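Local coordinates for protein putative epimerase (Burkholderia cenocepacia, PDB 4LW8) that is a putative epimerase of the NAD(P)-dependent epimerase/dehydratase family, probably acting on a nucleotide-linked sugar in the making of lipopolysaccharide O-antigen, at residues T27-R32 with S225-V230; A130-S135 with A232-L237; V191-S194 with L199-L202; S265-Y270 with T311-V316. One frame throughout, in Å; residues are numbered along the deposited sequence.

Contact 1: residues T27-R32 with S225-V230; sequences TGFTGR and SDVRDV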
loop_
_atom_site.group_PDB
_atom_site.type_symbol
_atom_site.label_atom_id
_atom_site.label_comp_id
_atom_site.label_asym_id
_atom_site.label_seq_id
_atom_site.Cartn_x
_atom_site.Cartn_y
_atom_site.Cartn_z
ATOM N N THR A 27 3.058 25.197 -5.917
ATOM C CA THR A 27 2.245 26.374 -5.581
ATOM C C THR A 27 1.204 26.083 -4.487
ATOM O O THR A 27 0.410 26.939 -4.143
ATOM C CB THR A 27 1.527 26.967 -6.823
ATOM O OG1 THR A 27 0.670 25.983 -7.413
ATOM C CG2 THR A 27 2.560 27.429 -7.860
ATOM N N GLY A 28 1.220 24.883 -3.918
ATOM C CA GLY A 28 0.323 24.616 -2.803
ATOM C C GLY A 28 0.840 25.277 -1.532
ATOM O O GLY A 28 1.878 25.953 -1.543
ATOM N N PHE A 29 0.121 25.072 -0.437
ATOM C CA PHE A 29 0.473 25.640 0.859
ATOM C C PHE A 29 1.917 25.346 1.277
ATOM O O PHE A 29 2.694 26.262 1.510
ATOM C CB PHE A 29 -0.490 25.107 1.920
ATOM C CG PHE A 29 -0.040 25.348 3.336
ATOM C CD1 PHE A 29 0.105 26.639 3.824
ATOM C CD2 PHE A 29 0.186 24.280 4.194
ATOM C CE1 PHE A 29 0.502 26.857 5.122
ATOM C CE2 PHE A 29 0.582 24.492 5.486
ATOM C CZ PHE A 29 0.740 25.784 5.957
ATOM N N THR A 30 2.281 24.074 1.349
ATOM C CA THR A 30 3.619 23.681 1.787
ATOM C C THR A 30 4.684 24.116 0.783
ATOM O O THR A 30 5.756 24.592 1.158
ATOM C CB THR A 30 3.696 22.160 1.991
ATOM O OG1 THR A 30 2.703 21.771 2.955
ATOM C CG2 THR A 30 5.072 21.757 2.498
ATOM N N GLY A 31 4.362 23.975 -0.498
ATOM C CA GLY A 31 5.276 24.336 -1.572
ATOM C C GLY A 31 5.744 25.781 -1.520
ATOM O O GLY A 31 6.895 26.071 -1.801
ATOM N N ARG A 32 4.855 26.690 -1.150
ATOM C CA ARG A 32 5.214 28.106 -1.081
ATOM C C ARG A 32 6.365 28.346 -0.105
ATOM O O ARG A 32 7.266 29.131 -0.377
ATOM C CB ARG A 32 4.007 28.955 -0.688
ATOM C CG ARG A 32 4.372 30.407 -0.433
ATOM C CD ARG A 32 3.165 31.316 -0.438
ATOM N NE ARG A 32 2.344 31.140 0.753
ATOM C CZ ARG A 32 1.625 32.104 1.317
ATOM N NH1 ARG A 32 1.638 33.335 0.814
ATOM N NH2 ARG A 32 0.904 31.843 2.397
ATOM N N SER A 225 2.971 21.463 14.272
ATOM C CA SER A 225 4.188 22.204 13.905
ATOM C C SER A 225 3.872 23.382 13.006
ATOM O O SER A 225 2.823 23.437 12.355
ATOM C CB SER A 225 5.204 21.293 13.186
ATOM O OG SER A 225 5.610 20.211 14.010
ATOM N N ASP A 226 4.804 24.318 12.975
ATOM C CA ASP A 226 4.782 25.437 12.059
ATOM C C ASP A 226 5.324 24.953 10.711
ATOM O O ASP A 226 6.378 24.317 10.662
ATOM C CB ASP A 226 5.639 26.578 12.638
ATOM C CG ASP A 226 5.467 27.877 11.902
ATOM O OD1 ASP A 226 5.689 27.914 10.673
ATOM O OD2 ASP A 226 5.115 28.873 12.570
ATOM N N VAL A 227 4.604 25.237 9.629
ATOM C CA VAL A 227 5.043 24.866 8.279
ATOM C C VAL A 227 6.477 25.368 7.974
ATOM O O VAL A 227 7.242 24.705 7.263
ATOM C CB VAL A 227 4.046 25.398 7.200
ATOM C CG1 VAL A 227 3.991 26.936 7.196
ATOM C CG2 VAL A 227 4.398 24.859 5.822
ATOM N N ARG A 228 6.863 26.504 8.549
ATOM C CA ARG A 228 8.205 27.022 8.331
ATOM C C ARG A 228 9.262 26.102 8.959
ATOM O O ARG A 228 10.314 25.874 8.364
ATOM C CB ARG A 228 8.331 28.441 8.890
ATOM C CG ARG A 228 7.528 29.469 8.118
ATOM C CD ARG A 228 7.417 30.782 8.850
ATOM N NE ARG A 228 6.703 30.632 10.115
ATOM C CZ ARG A 228 6.481 31.637 10.954
ATOM N NH1 ARG A 228 6.913 32.859 10.650
ATOM N NH2 ARG A 228 5.832 31.425 12.088
ATOM N N ASP A 229 8.966 25.545 10.134
ATOM C CA ASP A 229 9.851 24.567 10.769
ATOM C C ASP A 229 9.913 23.277 9.965
ATOM O O ASP A 229 10.969 22.648 9.846
ATOM C CB ASP A 229 9.388 24.216 12.192
ATOM C CG ASP A 229 9.446 25.394 13.154
ATOM O OD1 ASP A 229 10.056 26.434 12.828
ATOM O OD2 ASP A 229 8.900 25.262 14.268
ATOM N N VAL A 230 8.765 22.859 9.439
ATOM C CA VAL A 230 8.700 21.596 8.708
ATOM C C VAL A 230 9.549 21.680 7.429
ATOM O O VAL A 230 10.347 20.789 7.127
ATOM C CB VAL A 230 7.242 21.221 8.365
ATOM C CG1 VAL A 230 7.182 20.093 7.325
ATOM C CG2 VAL A 230 6.445 20.849 9.648
#

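Contact 2: residues A130-S135 with A232-L237; sequences AVLLAS and AAYLKL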
loop_
_atom_site.group_PDB
_atom_site.type_symbol
_atom_site.label_atom_id
_atom_site.label_comp_id
_atom_site.label_asym_id
_atom_site.label_seq_id
_atom_site.Cartn_x
_atom_site.Cartn_y
_atom_site.Cartn_z
ATOM N N ALA A 130 19.435 14.067 -4.208
ATOM C CA ALA A 130 18.480 13.836 -3.121
ATOM C C ALA A 130 17.040 13.963 -3.608
ATOM O O ALA A 130 16.679 14.947 -4.268
ATOM C CB ALA A 130 18.733 14.800 -1.981
ATOM N N VAL A 131 16.235 12.954 -3.289
ATOM C CA VAL A 131 14.818 12.931 -3.618
ATOM C C VAL A 131 14.017 12.765 -2.326
ATOM O O VAL A 131 14.009 11.706 -1.740
ATOM C CB VAL A 131 14.492 11.784 -4.586
ATOM C CG1 VAL A 131 13.001 11.781 -4.971
ATOM C CG2 VAL A 131 15.384 11.866 -5.820
ATOM N N LEU A 132 13.354 13.823 -1.883
ATOM C CA LEU A 132 12.601 13.789 -0.641
ATOM C C LEU A 132 11.127 13.592 -0.943
ATOM O O LEU A 132 10.517 14.400 -1.636
ATOM C CB LEU A 132 12.789 15.085 0.150
ATOM C CG LEU A 132 12.007 15.186 1.467
ATOM C CD1 LEU A 132 12.443 14.109 2.477
ATOM C CD2 LEU A 132 12.157 16.567 2.058
ATOM N N LEU A 133 10.552 12.516 -0.430
ATOM C CA LEU A 133 9.132 12.276 -0.626
ATOM C C LEU A 133 8.367 12.607 0.651
ATOM O O LEU A 133 8.734 12.163 1.738
ATOM C CB LEU A 133 8.894 10.827 -1.034
ATOM C CG LEU A 133 9.774 10.351 -2.201
ATOM C CD1 LEU A 133 9.524 8.900 -2.525
ATOM C CD2 LEU A 133 9.549 11.184 -3.439
ATOM N N ALA A 134 7.298 13.382 0.526
ATOM C CA ALA A 134 6.478 13.680 1.691
ATOM C C ALA A 134 5.422 12.602 1.864
ATOM O O ALA A 134 4.451 12.553 1.122
ATOM C CB ALA A 134 5.830 15.073 1.561
ATOM N N SER A 135 5.622 11.728 2.845
ATOM C CA SER A 135 4.580 10.809 3.270
ATOM C C SER A 135 3.751 11.548 4.308
ATOM O O SER A 135 3.538 12.766 4.206
ATOM C CB SER A 135 5.175 9.514 3.835
ATOM O OG SER A 135 4.172 8.553 4.127
ATOM N N ALA A 232 11.994 23.756 6.874
ATOM C CA ALA A 232 13.405 23.869 7.270
ATOM C C ALA A 232 14.001 22.471 7.491
ATOM O O ALA A 232 15.134 22.210 7.111
ATOM C CB ALA A 232 13.563 24.730 8.523
ATOM N N ALA A 233 13.226 21.581 8.104
ATOM C CA ALA A 233 13.632 20.187 8.292
ATOM C C ALA A 233 13.770 19.450 6.957
ATOM O O ALA A 233 14.712 18.690 6.754
ATOM C CB ALA A 233 12.620 19.463 9.188
ATOM N N TYR A 234 12.820 19.678 6.054
ATOM C CA TYR A 234 12.868 19.104 4.719
ATOM C C TYR A 234 14.180 19.499 4.014
ATOM O O TYR A 234 14.855 18.661 3.410
ATOM C CB TYR A 234 11.667 19.565 3.882
ATOM C CG TYR A 234 10.331 18.876 4.187
ATOM C CD1 TYR A 234 10.193 18.021 5.279
ATOM C CD2 TYR A 234 9.220 19.074 3.364
ATOM C CE1 TYR A 234 8.980 17.390 5.555
ATOM C CE2 TYR A 234 7.999 18.447 3.629
ATOM C CZ TYR A 234 7.889 17.600 4.739
ATOM O OH TYR A 234 6.686 16.973 5.029
ATOM N N LEU A 235 14.557 20.768 4.126
ATOM C CA LEU A 235 15.794 21.233 3.512
ATOM C C LEU A 235 17.006 20.520 4.115
ATOM O O LEU A 235 17.917 20.119 3.393
ATOM C CB LEU A 235 15.944 22.749 3.657
ATOM C CG LEU A 235 17.288 23.299 3.168
ATOM C CD1 LEU A 235 17.488 23.065 1.675
ATOM C CD2 LEU A 235 17.448 24.780 3.519
ATOM N N LYS A 236 17.007 20.354 5.436
ATOM C CA LYS A 236 18.098 19.653 6.111
ATOM C C LYS A 236 18.198 18.206 5.635
ATOM O O LYS A 236 19.294 17.672 5.475
ATOM C CB LYS A 236 17.916 19.706 7.635
ATOM C CG LYS A 236 18.317 21.039 8.245
ATOM C CD LYS A 236 19.837 21.214 8.158
ATOM C CE LYS A 236 20.326 22.484 8.841
ATOM N NZ LYS A 236 19.950 23.696 8.069
ATOM N N LEU A 237 17.056 17.573 5.391
ATOM C CA LEU A 237 17.057 16.219 4.844
ATOM C C LEU A 237 17.610 16.183 3.417
ATOM O O LEU A 237 18.310 15.245 3.031
ATOM C CB LEU A 237 15.654 15.622 4.883
ATOM C CG LEU A 237 15.175 15.318 6.309
ATOM C CD1 LEU A 237 13.719 14.880 6.277
ATOM C CD2 LEU A 237 16.059 14.250 6.955
#

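Contact 3: residues V191-S194 with L199-L202; sequences VGQS and LPKL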
loop_
_atom_site.group_PDB
_atom_site.type_symbol
_atom_site.label_atom_id
_atom_site.label_comp_id
_atom_site.label_asym_id
_atom_site.label_seq_id
_atom_site.Cartn_x
_atom_site.Cartn_y
_atom_site.Cartn_z
ATOM N N VAL A 191 0.262 30.289 7.749
ATOM C CA VAL A 191 -0.450 31.206 6.862
ATOM C C VAL A 191 -0.585 30.612 5.460
ATOM O O VAL A 191 0.410 30.200 4.856
ATOM C CB VAL A 191 0.265 32.579 6.789
ATOM C CG1 VAL A 191 -0.311 33.460 5.666
ATOM C CG2 VAL A 191 0.177 33.287 8.131
ATOM N N GLY A 192 -1.823 30.557 4.961
ATOM C CA GLY A 192 -2.099 30.045 3.630
ATOM C C GLY A 192 -2.761 28.667 3.581
ATOM O O GLY A 192 -3.228 28.237 2.528
ATOM N N GLN A 193 -2.788 27.949 4.695
ATOM C CA GLN A 193 -3.458 26.643 4.717
ATOM C C GLN A 193 -4.985 26.815 4.727
ATOM O O GLN A 193 -5.502 27.691 5.413
ATOM C CB GLN A 193 -3.005 25.832 5.930
ATOM C CG GLN A 193 -3.545 24.410 5.966
ATOM C CD GLN A 193 -2.945 23.616 7.112
ATOM O OE1 GLN A 193 -3.197 23.898 8.291
ATOM N NE2 GLN A 193 -2.136 22.624 6.773
ATOM N N SER A 194 -5.714 25.987 3.979
ATOM C CA SER A 194 -7.170 26.179 3.875
ATOM C C SER A 194 -7.882 25.872 5.189
ATOM O O SER A 194 -7.362 25.128 6.029
ATOM C CB SER A 194 -7.759 25.313 2.770
ATOM O OG SER A 194 -7.908 23.976 3.202
ATOM N N LEU A 199 -6.909 23.908 12.681
ATOM C CA LEU A 199 -6.339 25.145 13.229
ATOM C C LEU A 199 -6.671 26.392 12.377
ATOM O O LEU A 199 -7.036 27.432 12.938
ATOM C CB LEU A 199 -4.820 24.995 13.442
ATOM C CG LEU A 199 -4.405 24.624 14.885
ATOM C CD1 LEU A 199 -5.186 23.435 15.422
ATOM C CD2 LEU A 199 -2.909 24.353 15.005
ATOM N N PRO A 200 -6.567 26.303 11.030
ATOM C CA PRO A 200 -7.040 27.459 10.251
ATOM C C PRO A 200 -8.531 27.778 10.457
ATOM O O PRO A 200 -8.923 28.950 10.417
ATOM C CB PRO A 200 -6.758 27.040 8.803
ATOM C CG PRO A 200 -5.538 26.146 8.931
ATOM C CD PRO A 200 -5.791 25.362 10.194
ATOM N N LYS A 201 -9.344 26.757 10.696
ATOM C CA LYS A 201 -10.761 26.972 10.997
ATOM C C LYS A 201 -10.914 27.777 12.292
ATOM O O LYS A 201 -11.647 28.770 12.336
ATOM C CB LYS A 201 -11.485 25.626 11.098
ATOM C CG LYS A 201 -13.006 25.693 11.297
ATOM C CD LYS A 201 -13.551 24.321 11.740
ATOM C CE LYS A 201 -15.041 24.367 12.076
ATOM N NZ LYS A 201 -15.548 23.081 12.669
ATOM N N LEU A 202 -10.187 27.363 13.331
ATOM C CA LEU A 202 -10.174 28.063 14.615
ATOM C C LEU A 202 -9.677 29.496 14.445
ATOM O O LEU A 202 -10.294 30.438 14.948
ATOM C CB LEU A 202 -9.292 27.328 15.623
ATOM C CG LEU A 202 -9.912 26.263 16.532
ATOM C CD1 LEU A 202 -10.872 25.387 15.771
ATOM C CD2 LEU A 202 -8.811 25.415 17.140
#

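Contact 4: residues S265-Y270 with T311-V316; sequences SRIAGY and TLRWMV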
loop_
_atom_site.group_PDB
_atom_site.type_symbol
_atom_site.label_atom_id
_atom_site.label_comp_id
_atom_site.label_asym_id
_atom_site.label_seq_id
_atom_site.Cartn_x
_atom_site.Cartn_y
_atom_site.Cartn_z
ATOM N N SER A 265 -7.740 32.612 22.611
ATOM C CA SER A 265 -8.485 33.516 23.481
ATOM C C SER A 265 -7.582 34.637 23.983
ATOM O O SER A 265 -7.990 35.798 24.022
ATOM C CB SER A 265 -9.098 32.763 24.669
ATOM O OG SER A 265 -10.112 31.856 24.236
ATOM N N ARG A 266 -6.353 34.286 24.361
ATOM C CA ARG A 266 -5.390 35.277 24.845
ATOM C C ARG A 266 -5.005 36.235 23.719
ATOM O O ARG A 266 -4.886 37.444 23.935
ATOM C CB ARG A 266 -4.140 34.593 25.411
ATOM N N ILE A 267 -4.856 35.691 22.512
ATOM C CA ILE A 267 -4.485 36.483 21.342
ATOM C C ILE A 267 -5.618 37.423 20.902
ATOM O O ILE A 267 -5.390 38.603 20.619
ATOM C CB ILE A 267 -4.097 35.576 20.161
ATOM C CG1 ILE A 267 -2.781 34.849 20.455
ATOM C CG2 ILE A 267 -3.964 36.381 18.878
ATOM C CD1 ILE A 267 -2.506 33.659 19.529
ATOM N N ALA A 268 -6.836 36.893 20.844
ATOM C CA ALA A 268 -7.987 37.645 20.349
ATOM C C ALA A 268 -8.640 38.503 21.427
ATOM O O ALA A 268 -9.355 39.451 21.124
ATOM C CB ALA A 268 -9.009 36.695 19.751
ATOM N N GLY A 269 -8.430 38.139 22.685
ATOM C CA GLY A 269 -8.947 38.926 23.785
ATOM C C GLY A 269 -10.374 38.571 24.170
ATOM O O GLY A 269 -11.051 39.364 24.806
ATOM N N TYR A 270 -10.841 37.396 23.759
ATOM C CA TYR A 270 -12.154 36.916 24.163
ATOM C C TYR A 270 -12.194 35.396 24.061
ATOM O O TYR A 270 -11.357 34.788 23.400
ATOM C CB TYR A 270 -13.265 37.549 23.313
ATOM C CG TYR A 270 -13.480 36.896 21.965
ATOM C CD1 TYR A 270 -12.690 37.235 20.876
ATOM C CD2 TYR A 270 -14.495 35.961 21.772
ATOM C CE1 TYR A 270 -12.886 36.652 19.637
ATOM C CE2 TYR A 270 -14.698 35.365 20.525
ATOM C CZ TYR A 270 -13.889 35.721 19.464
ATOM O OH TYR A 270 -14.070 35.149 18.223
ATOM N N THR A 311 3.057 30.772 16.117
ATOM C CA THR A 311 2.438 30.321 14.874
ATOM C C THR A 311 0.999 30.823 14.754
ATOM O O THR A 311 0.588 31.334 13.711
ATOM C CB THR A 311 2.424 28.784 14.784
ATOM O OG1 THR A 311 3.760 28.278 14.901
ATOM C CG2 THR A 311 1.786 28.314 13.466
ATOM N N LEU A 312 0.234 30.673 15.830
ATOM C CA LEU A 312 -1.170 31.048 15.804
ATOM C C LEU A 312 -1.333 32.567 15.685
ATOM O O LEU A 312 -2.233 33.041 14.998
ATOM C CB LEU A 312 -1.887 30.518 17.049
ATOM C CG LEU A 312 -2.078 28.995 17.129
ATOM C CD1 LEU A 312 -2.527 28.560 18.523
ATOM C CD2 LEU A 312 -3.072 28.526 16.078
ATOM N N ARG A 313 -0.463 33.327 16.343
ATOM C CA ARG A 313 -0.549 34.787 16.278
ATOM C C ARG A 313 -0.227 35.245 14.861
ATOM O O ARG A 313 -0.874 36.139 14.314
ATOM C CB ARG A 313 0.402 35.451 17.277
ATOM C CG ARG A 313 0.178 36.958 17.398
ATOM C CD ARG A 313 1.080 37.606 18.437
ATOM N NE ARG A 313 0.736 37.224 19.807
ATOM C CZ ARG A 313 -0.237 37.784 20.527
ATOM N NH1 ARG A 313 -0.984 38.749 20.006
ATOM N NH2 ARG A 313 -0.465 37.375 21.769
ATOM N N TRP A 314 0.784 34.607 14.285
ATOM C CA TRP A 314 1.182 34.822 12.906
ATOM C C TRP A 314 -0.023 34.670 11.977
ATOM O O TRP A 314 -0.287 35.538 11.143
ATOM C CB TRP A 314 2.289 33.832 12.550
ATOM C CG TRP A 314 2.737 33.799 11.118
ATOM C CD1 TRP A 314 3.073 34.866 10.329
ATOM C CD2 TRP A 314 2.980 32.628 10.331
ATOM N NE1 TRP A 314 3.477 34.427 9.088
ATOM C CE2 TRP A 314 3.435 33.060 9.065
ATOM C CE3 TRP A 314 2.845 31.257 10.569
ATOM C CZ2 TRP A 314 3.749 32.167 8.040
ATOM C CZ3 TRP A 314 3.167 30.368 9.550
ATOM C CH2 TRP A 314 3.607 30.826 8.304
ATOM N N MET A 315 -0.776 33.584 12.161
ATOM C CA MET A 315 -1.952 33.291 11.333
ATOM C C MET A 315 -3.113 34.271 11.586
ATOM O O MET A 315 -3.774 34.718 10.643
ATOM C CB MET A 315 -2.408 31.841 11.572
ATOM C CG MET A 315 -1.355 30.792 11.147
ATOM S SD MET A 315 -1.682 29.119 11.754
ATOM C CE MET A 315 -3.229 28.726 10.941
ATOM N N VAL A 316 -3.385 34.578 12.853
ATOM C CA VAL A 316 -4.445 35.529 13.184
ATOM C C VAL A 316 -4.134 36.894 12.566
ATOM O O VAL A 316 -4.988 37.500 11.927
ATOM C CB VAL A 316 -4.638 35.691 14.707
ATOM C CG1 VAL A 316 -5.521 36.914 15.005
ATOM C CG2 VAL A 316 -5.263 34.427 15.310
#

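Contact 1: residues T27-R32 with S225-V230
Thr30 and Val227, with CA atoms 6.8 Å apart, mark where two chain segments far apart in sequence come closest. Thr30 lies near the beginning of helix 29-40, which follows a glycine-rich turn, and Val227 opens helix 227-240 directly after strand 221-226. The link between them is apolar and rests on Phe29. With CG anti to the backbone N (chi1 166°), its ring reaches across to Val227, whose side chain arrives from the opposite direction. Phe29 CZ lies 3.6 Å from Val227 CB, and the two methyls flank it almost evenly: CG1 is 3.7 Å and CG2 3.8 Å from CZ. The valine thus meets the far end of the ring obliquely with its whole fork. CG2 also reaches over the neighbouring backbone, 4.3 Å from Thr30 CA, while the hydroxyl of Thr30 hydrogen-bonds to that of Tyr188. On the other side of Val227 the helix start is held by a capping hydrogen bond and a salt bridge. Asp226 is the N-cap: its OD1 takes the Arg228 N-H on the anti lone pair at 2.8 Å. The Arg228 guanidinium then grips the same carboxylate side-on, NE to OD1 and NH2 to OD2 (2.7 Å), both bonds nearly straight, so OD1 serves two donors, which should restrict rotation of the carboxylate. Trp314 makes a cation-pi contact with this arginine. Gly28 and Gly31 belong to a GxxGxxG sequence, the turn between first strand and first helix that in Rossmann folds of this family lies against the dinucleotide cofactor.

Contact 2: residues A130-S135 with A232-L237
Leu132 gives up more surface here than any other residue, and its two methyls divide the work between two side chains of helix 227-240. It projects from strand 130-134 toward the helix, with CG anti to the backbone N (chi1 178°). The short axes pass 9.4 Å apart and run at 145°, so strand and helix travel in roughly opposite directions. Branch CD2 settles against the root of Tyr234, 3.5 Å from CB and 3.6 Å from CG, with both ortho carbons of the ring a little farther off. It approaches the ring obliquely, and the leucine and tyrosine side chains cross at about a right angle. Tyr234 then runs on along the strand until its OH lies 4.0 Å from Ala134 CB, so one aromatic side chain spans two residues of the same strand face. The other branch, Leu132 CD1, meets Leu237 CD1 at 4.1 Å, one helical turn further on. All four residues are buried, and dispersion and exclusion of water carry the contact. Strand 130-134 lies between the parallel strands 88-91 and 180-189; Val89 and His91 on one flank and Val181 on the other supply backbone bonds. Helix 29-40 packs beside helix 227-240, where Met34 touches Tyr234, whereas Leu133 turns from the contact to Ala171 of helix 159-172, the two-sided helix cover of a Rossmann sheet.

Contact 3: residues V191-S194 with L199-L202
Gln193 and Pro200 make most of this short-range contact, in which a loop folds back on the helix it leads into. Its apolar part is modest: the extended glutamine chain slants past the CG corner of the proline ring, with Gln193 CB 3.9 Å from Pro200 CG. Close polar-to-carbon approaches make up the rest. Gln193 OE1 is 3.3 Å from Pro200 CG and 3.5 Å from Pro200 CD, while the backbone oxygen of Ser194 lies 3.4 Å from Pro200 CB, so that carbonyl and amide oxygens both border the same ring. Hydrogen bonding fixes the glutamine from outside: its OE1 pairs with the hydroxyl of Thr189 and its NE2 with the carbonyl of Tyr188, tying both ends of the amide to the end of strand 180-189. Gly192, just before it, bends the loop at a positive phi (107°). Pro200 sits in the first turn of helix 198-207, where a proline, lacking an N-H, costs no helical bond, and Met315 of helix 308-321 touches it. A strand-loop-helix exit of this kind is typical of extended short-chain dehydrogenases, where it leads from the Rossmann sheet into the smaller region that in relatives receives the sugar nucleotide.

Contact 4: residues S265-Y270 with T311-V316
Within segments 265-270 and 311-316 the backbones come closest at Ile267 and Arg313, CA atoms 6.6 Å apart, near the C-terminal end of helix 257-268. One isoleucine accounts for half of the buried surface, and its branches spread over three residues of the opposing helix. CD1, at the tip of the longer branch, lies 4.0 Å from Leu312 CB and 3.8 Å from the backbone N of Arg313, so it rests against the backbone of the helix as well as its side chains. CG2 goes the other way, to Val316 CG1 at 4.2 Å, one turn along. Arg313 closes the exposed side: its CG is anti to the backbone N, and a bend at chi3 (-69°) folds the guanidinium back across the isoleucine. Ile267 CG1 comes over one face of that group, 3.7 Å from Arg313 NH2 and set toward the rim, with CG2 near NH1. The long arginine thus shields an aliphatic side chain with a flat charged group, and its N-H edges need not turn into the apolar interface. Gly269, just after helix 257-268, departs from helical angles with a positive phi of 86°, its N bonded to Ser265 O at 2.7 Å. Beyond the two segments, Leu312 also touches Leu264 and Val203, and Met315 reaches Val203. Helices 198-207, 257-268 and 308-321 therefore share one apolar core, consistent with the smaller, partly helical C-terminal region of extended short-chain dehydrogenases, which packs beside the Rossmann domain.

Together the four contacts trace a path from the Rossmann core to the C-terminal helices. Contacts 1 and 2 share helix 227-240, their centres 12 Å apart. Contact 1 is the junction: Arg32 NH2 bonds to Val191 O of contact 3 at 3.0 Å, and Asp226 OD2 to Thr311 OG1 of contact 4 at 2.8 Å. Contacts 3 and 4 in turn meet where Val191 CG2 packs on Trp314 CE2 at 3.4 Å. Contact 2, about 30 Å between centres from contact 4, is the outlier. The glycine-rich turn of contact 1 suggests where the cofactor would bind in this family, although the active site itself is not defined by these contacts.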